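Local coordinates for transcriptional regulator (Mesorhizobium loti, PDB 3BHQ), which probably binds cis-regulatory DNA as a TetR-family transcriptional regulator, at residues Q19-T22 against A23-S27; T58-G61 against E62-S66. All blocks are in the same frame, centred on the assembly; numbering follows the deposited sequence.

Contact 1 (Q19-T22 against A23-S27); sequences QAAT and AAFIS. With EDO (1,2-ethanediol), chain K.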
ATOM      1  N   GLN A  19       5.038  -5.171  24.442  1.00 20.67           N
ATOM      2  CA  GLN A  19       5.331  -3.726  24.288  1.00 23.46           C
ATOM      3  C   GLN A  19       6.837  -3.504  24.013  1.00 20.76           C
ATOM      4  O   GLN A  19       7.241  -2.750  23.104  1.00 22.10           O
ATOM      5  CB  GLN A  19       4.847  -3.001  25.543  1.00 24.67           C
ATOM      6  CG  GLN A  19       4.954  -1.497  25.540  1.00 32.85           C
ATOM      7  CD  GLN A  19       4.524  -0.869  26.881  1.00 35.92           C
ATOM      8  OE1 GLN A  19       3.847  -1.497  27.722  1.00 50.09           O
ATOM      9  NE2 GLN A  19       4.925   0.383  27.079  1.00 54.32           N
ATOM     10  N   ALA A  20       7.690  -4.148  24.831  1.00 21.51           N
ATOM     11  CA  ALA A  20       9.126  -4.078  24.644  1.00 21.08           C
ATOM     12  C   ALA A  20       9.584  -4.642  23.315  1.00 21.31           C
ATOM     13  O   ALA A  20      10.424  -4.073  22.633  1.00 21.13           O
ATOM     14  CB  ALA A  20       9.852  -4.809  25.808  1.00 21.08           C
ATOM     15  N   ALA A  21       8.995  -5.771  22.914  1.00 19.75           N
ATOM     16  CA  ALA A  21       9.348  -6.414  21.656  1.00 18.73           C
ATOM     17  C   ALA A  21       8.973  -5.530  20.473  1.00 18.28           C
ATOM     18  O   ALA A  21       9.707  -5.452  19.523  1.00 19.42           O
ATOM     19  CB  ALA A  21       8.683  -7.798  21.546  1.00 18.29           C
ATOM     20  N   THR A  22       7.813  -4.906  20.578  1.00 18.32           N
ATOM     21  CA  THR A  22       7.312  -4.009  19.503  1.00 20.02           C
ATOM     22  C   THR A  22       8.271  -2.854  19.265  1.00 22.41           C
ATOM     23  O   THR A  22       8.708  -2.609  18.134  1.00 23.44           O
ATOM     24  CB  THR A  22       5.927  -3.441  19.824  1.00 20.95           C
ATOM     25  OG1 THR A  22       4.970  -4.495  20.060  1.00 21.22           O
ATOM     26  CG2 THR A  22       5.412  -2.569  18.650  1.00 22.61           C
ATOM     27  N   ALA A  23       8.691  -2.222  20.360  1.00 21.34           N
ATOM     28  CA  ALA A  23       9.666  -1.115  20.262  1.00 20.63           C
ATOM     29  C   ALA A  23      11.022  -1.591  19.727  1.00 22.22           C
ATOM     30  O   ALA A  23      11.659  -0.924  18.906  1.00 23.65           O
ATOM     31  CB  ALA A  23       9.831  -0.436  21.633  1.00 22.99           C
ATOM     32  N   ALA A  24      11.481  -2.749  20.219  1.00 20.44           N
ATOM     33  CA  ALA A  24      12.782  -3.324  19.813  1.00 20.84           C
ATOM     34  C   ALA A  24      12.827  -3.671  18.331  1.00 22.71           C
ATOM     35  O   ALA A  24      13.778  -3.312  17.628  1.00 24.41           O
ATOM     36  CB  ALA A  24      13.140  -4.569  20.682  1.00 21.13           C
ATOM     37  N   PHE A  25      11.803  -4.390  17.862  1.00 22.52           N
ATOM     38  CA  PHE A  25      11.706  -4.702  16.435  1.00 22.80           C
ATOM     39  C   PHE A  25      11.650  -3.443  15.560  1.00 22.26           C
ATOM     40  O   PHE A  25      12.353  -3.386  14.566  1.00 26.56           O
ATOM     41  CB  PHE A  25      10.511  -5.617  16.115  1.00 22.37           C
ATOM     42  CG  PHE A  25      10.626  -7.019  16.648  1.00 21.98           C
ATOM     43  CD1 PHE A  25      11.792  -7.766  16.449  1.00 22.32           C
ATOM     44  CD2 PHE A  25       9.546  -7.636  17.281  1.00 22.22           C
ATOM     45  CE1 PHE A  25      11.900  -9.063  16.925  1.00 23.39           C
ATOM     46  CE2 PHE A  25       9.641  -8.965  17.752  1.00 21.32           C
ATOM     47  CZ  PHE A  25      10.821  -9.673  17.564  1.00 22.17           C
ATOM     48  N   ILE A  26      10.870  -2.450  15.962  1.00 22.63           N
ATOM     49  CA  ILE A  26      10.794  -1.174  15.196  1.00 23.38           C
ATOM     50  C   ILE A  26      12.145  -0.469  15.169  1.00 28.90           C
ATOM     51  O   ILE A  26      12.608  -0.036  14.117  1.00 29.66           O
ATOM     52  CB  ILE A  26       9.670  -0.269  15.716  1.00 23.86           C
ATOM     53  CG1 ILE A  26       8.323  -0.881  15.323  1.00 25.34           C
ATOM     54  CG2 ILE A  26       9.842   1.198  15.186  1.00 26.65           C
ATOM     55  CD1 ILE A  26       7.087  -0.245  15.931  1.00 26.79           C
ATOM     56  N   SER A  27      12.817  -0.430  16.313  1.00 27.11           N
ATOM     57  CA  SER A  27      14.101   0.238  16.419  1.00 27.11           C
ATOM     58  C   SER A  27      15.260  -0.474  15.722  1.00 28.14           C
ATOM     59  O   SER A  27      16.088   0.164  15.101  1.00 31.17           O
ATOM     60  CB  SER A  27      14.427   0.442  17.916  1.00 28.06           C
ATOM     61  OG  SER A  27      15.678   1.081  18.105  1.00 36.90           O
TER
HETATM   62  C1  EDO K 219      14.657  -1.578  11.219  1.00 53.38           C
HETATM   63  O1  EDO K 219      14.650  -1.740   9.800  1.00 49.83           O
HETATM   64  C2  EDO K 219      15.271  -0.238  11.593  1.00 52.68           C
HETATM   65  O2  EDO K 219      16.641  -0.434  11.948  1.00 57.85           O
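Ala-23 comes one helical turn after Gln-19, and its N reaches back to Gln-19 O at 3.1 Å with a nearly straight N-H (167°). The same bond recurs at each residue through Ser-27, so 19-27 is regular alpha-helix in the second half of helix 9-28. At Ala-24 the methyl CB sits 3.4 Å from Ala-20 O, the carbonyl that also accepts Ala-24 N. Both alanines belong to the buried side, where Ala-20 meets Lys-41 and Ala-42 of helix 35-42. The bond of Phe-25 is the straightest of the four across the segments: N lies 2.9 Å from Ala-21 O, at 174°. Its CG is turned beside its backbone N, opposite the carbonyl carbon (chi1 -68°), which folds the ring back along the helix. CD2 therefore passes obliquely 3.1 Å from Ala-21 O, and CE2 settles 4.1 Å from Ala-21 CB. The ring stacks with Phe-60 of helix 56-83. A serine in place of Phe-25 would probably leave Phe-60 without its stacking mate and open a gap beside the Ala-21 methyl. Ile-26 lies alongside Thr-22, both side chains pointing the same way; CD1 comes 3.9 Å from Thr-22 CG2, and CG1 is 3.3 Å from Thr-22 O. The Thr-22 hydroxyl faces back up the helix, bonded to Ile-18 O, which presents the methyl to Ile-26. At Ser-27 the backbone O receives a weak hydrogen bond from O2 of a 1,2-ethanediol 3.3 Å away, a molecule probably left from crystallisation. The Ala-20 and Ala-21 methyls let neighbouring helices come close, the Phe-25 ring fills the interface with helix 56-83, and the backbone amides of 23-27 and the Thr-22 hydroxyl find partners within the helix, the first of a TetR-type DNA-binding domain, packed against the predicted helix-turn-helix.

Contact 2 (T58-G61 against E62-S66); sequences TLFG and EVVLS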
ATOM      1  N   THR A  58       8.027 -16.279  16.826  1.00 19.76           N
ATOM      2  CA  THR A  58       6.741 -16.378  17.519  1.00 18.22           C
ATOM      3  C   THR A  58       6.366 -15.068  18.192  1.00 18.98           C
ATOM      4  O   THR A  58       5.221 -14.591  18.068  1.00 20.86           O
ATOM      5  CB  THR A  58       6.746 -17.574  18.494  1.00 20.88           C
ATOM      6  OG1 THR A  58       7.066 -18.782  17.784  1.00 21.58           O
ATOM      7  CG2 THR A  58       5.383 -17.720  19.202  1.00 18.95           C
ATOM      8  N   LEU A  59       7.335 -14.458  18.881  1.00 17.78           N
ATOM      9  CA  LEU A  59       7.105 -13.195  19.551  1.00 18.93           C
ATOM     10  C   LEU A  59       6.740 -12.078  18.543  1.00 19.74           C
ATOM     11  O   LEU A  59       5.843 -11.288  18.809  1.00 19.03           O
ATOM     12  CB  LEU A  59       8.337 -12.825  20.376  1.00 19.56           C
ATOM     13  CG  LEU A  59       8.301 -11.514  21.177  1.00 20.65           C
ATOM     14  CD1 LEU A  59       7.018 -11.276  21.977  1.00 19.64           C
ATOM     15  CD2 LEU A  59       9.522 -11.387  22.125  1.00 22.26           C
ATOM     16  N   PHE A  60       7.396 -12.061  17.385  1.00 19.76           N
ATOM     17  CA  PHE A  60       7.082 -11.068  16.327  1.00 18.57           C
ATOM     18  C   PHE A  60       5.610 -11.252  15.877  1.00 20.30           C
ATOM     19  O   PHE A  60       4.879 -10.281  15.657  1.00 22.06           O
ATOM     20  CB  PHE A  60       8.046 -11.224  15.146  1.00 21.15           C
ATOM     21  CG  PHE A  60       8.228  -9.997  14.253  1.00 20.67           C
ATOM     22  CD1 PHE A  60       7.432  -8.845  14.339  1.00 24.37           C
ATOM     23  CD2 PHE A  60       9.200 -10.046  13.249  1.00 21.41           C
ATOM     24  CE1 PHE A  60       7.670  -7.756  13.480  1.00 25.61           C
ATOM     25  CE2 PHE A  60       9.414  -8.961  12.382  1.00 25.19           C
ATOM     26  CZ  PHE A  60       8.669  -7.838  12.515  1.00 24.35           C
ATOM     27  N   GLY A  61       5.161 -12.505  15.775  1.00 20.23           N
ATOM     28  CA  GLY A  61       3.779 -12.769  15.430  1.00 19.01           C
ATOM     29  C   GLY A  61       2.800 -12.202  16.449  1.00 19.54           C
ATOM     30  O   GLY A  61       1.778 -11.613  16.087  1.00 19.47           O
ATOM     31  N   GLU A  62       3.111 -12.358  17.737  1.00 19.92           N
ATOM     32  CA  GLU A  62       2.292 -11.756  18.801  1.00 17.18           C
ATOM     33  C   GLU A  62       2.290 -10.215  18.778  1.00 19.60           C
ATOM     34  O   GLU A  62       1.289  -9.599  19.144  1.00 19.42           O
ATOM     35  CB  GLU A  62       2.715 -12.297  20.173  1.00 18.30           C
ATOM     36  CG  GLU A  62       2.335 -13.737  20.331  1.00 17.98           C
ATOM     37  CD  GLU A  62       0.822 -13.927  20.497  1.00 22.67           C
ATOM     38  OE1 GLU A  62       0.165 -13.209  21.290  1.00 27.40           O
ATOM     39  OE2 GLU A  62       0.301 -14.821  19.875  1.00 24.37           O
ATOM     40  N   VAL A  63       3.435  -9.605  18.431  1.00 18.47           N
ATOM     41  CA  VAL A  63       3.533  -8.141  18.265  1.00 19.34           C
ATOM     42  C   VAL A  63       2.542  -7.702  17.183  1.00 17.92           C
ATOM     43  O   VAL A  63       1.772  -6.748  17.378  1.00 19.66           O
ATOM     44  CB  VAL A  63       4.965  -7.721  17.903  1.00 19.91           C
ATOM     45  CG1 VAL A  63       5.029  -6.305  17.287  1.00 19.87           C
ATOM     46  CG2 VAL A  63       5.852  -7.834  19.153  1.00 18.92           C
ATOM     47  N   VAL A  64       2.550  -8.411  16.062  1.00 18.33           N
ATOM     48  CA  VAL A  64       1.631  -8.067  14.926  1.00 18.04           C
ATOM     49  C   VAL A  64       0.183  -8.173  15.379  1.00 18.89           C
ATOM     50  O   VAL A  64      -0.625  -7.257  15.186  1.00 19.88           O
ATOM     51  CB  VAL A  64       1.902  -8.884  13.650  1.00 18.09           C
ATOM     52  CG1 VAL A  64       0.791  -8.649  12.590  1.00 20.19           C
ATOM     53  CG2 VAL A  64       3.323  -8.592  13.104  1.00 20.84           C
ATOM     54  N   LEU A  65      -0.161  -9.281  16.031  1.00 18.64           N
ATOM     55  CA  LEU A  65      -1.531  -9.448  16.507  1.00 18.77           C
ATOM     56  C   LEU A  65      -1.949  -8.410  17.542  1.00 18.99           C
ATOM     57  O   LEU A  65      -3.090  -7.949  17.511  1.00 19.54           O
ATOM     58  CB  LEU A  65      -1.772 -10.855  17.044  1.00 18.19           C
ATOM     59  CG  LEU A  65      -1.661 -11.984  16.045  1.00 19.08           C
ATOM     60  CD1 LEU A  65      -1.719 -13.334  16.801  1.00 21.74           C
ATOM     61  CD2 LEU A  65      -2.767 -11.904  14.994  1.00 21.29           C
ATOM     62  N   SER A  66      -1.058  -8.047  18.470  1.00 18.50           N
ATOM     63  CA  SER A  66      -1.363  -7.028  19.488  0.50 17.53           C
ATOM     64  C   SER A  66      -1.637  -5.670  18.850  1.00 19.30           C
ATOM     65  O   SER A  66      -2.587  -5.000  19.212  1.00 20.73           O
ATOM     66  CB  SER A  66      -0.213  -6.889  20.498  0.50 19.04           C
ATOM     67  OG  SER A  66      -0.519  -5.940  21.513  0.50 18.39           O
TER
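The ring of Phe-60 meets the following turn with one corner, CD1. Val-63 CB stands at the ring's edge, near its plane, 4.5 Å from CD1, while Val-64 CG2 approaches the same carbon obliquely at 4.3 Å. These are loose apolar contacts; the ring also packs on Leu-111, Leu-114 and Leu-125 of two other helices, and stacks with Phe-25. Phe-60 CG is swung roughly opposite its backbone N (chi1 -157°), carrying the ring out from the helix beside the two valines. Both valines place CG2 next to their own N, so that each CG2 comes close to a carbonyl oxygen of the preceding turn: Val-63 CG2 at 3.5 Å from Leu-59 O, Val-64 CG2 at 3.4 Å from Phe-60 O. The same two oxygens accept the backbone N atoms of Val-63 and Val-64. Gly-61 contributes only backbone here; its O takes the N-H of Leu-65 at 3.0 Å, and Leu-65 CG rests 3.5 Å from that oxygen. On another side of the helix, Glu-62 N bonds to Thr-58 O at 3.1 Å, and Glu-62 CG passes 3.8 Å from the same Thr-58 O. The Thr-58 hydroxyl turns away to Asp-55, near the start of helix 56-83. Leu-59 and Glu-62 touch Phe-53 of helix 46-53, and Val-64 packs on Trp-129 and Ile-115. Chemically, then, the turn shows two characters: backbone amides paired inside the helix, and branched or aromatic side chains sent outward to several helices at once, as suits the helix that in TetR-family proteins joins the DNA-binding domain to the C-terminal domain.

In the fold
Contact 1 comes first along the chain, on helix 9-28, and contact 2 follows on helix 56-83; their centres lie about 11 Å apart, on the same side of the chain's centre. The predicted helix-turn-helix at 34-53 runs between them in sequence. The two stretches pack directly on each other: Ala-21 CB is 3.7 Å from both Val-63 CG2 and Leu-59 CD2, and Phe-25 CE2 is 3.6 Å from Phe-60 CA. Both reach helix 106-117, and contact 2 also helix 123-150. The pair thus forms a seam between the probable DNA-binding domain and the C-terminal helices, which may pass movements between them as in TetR relatives.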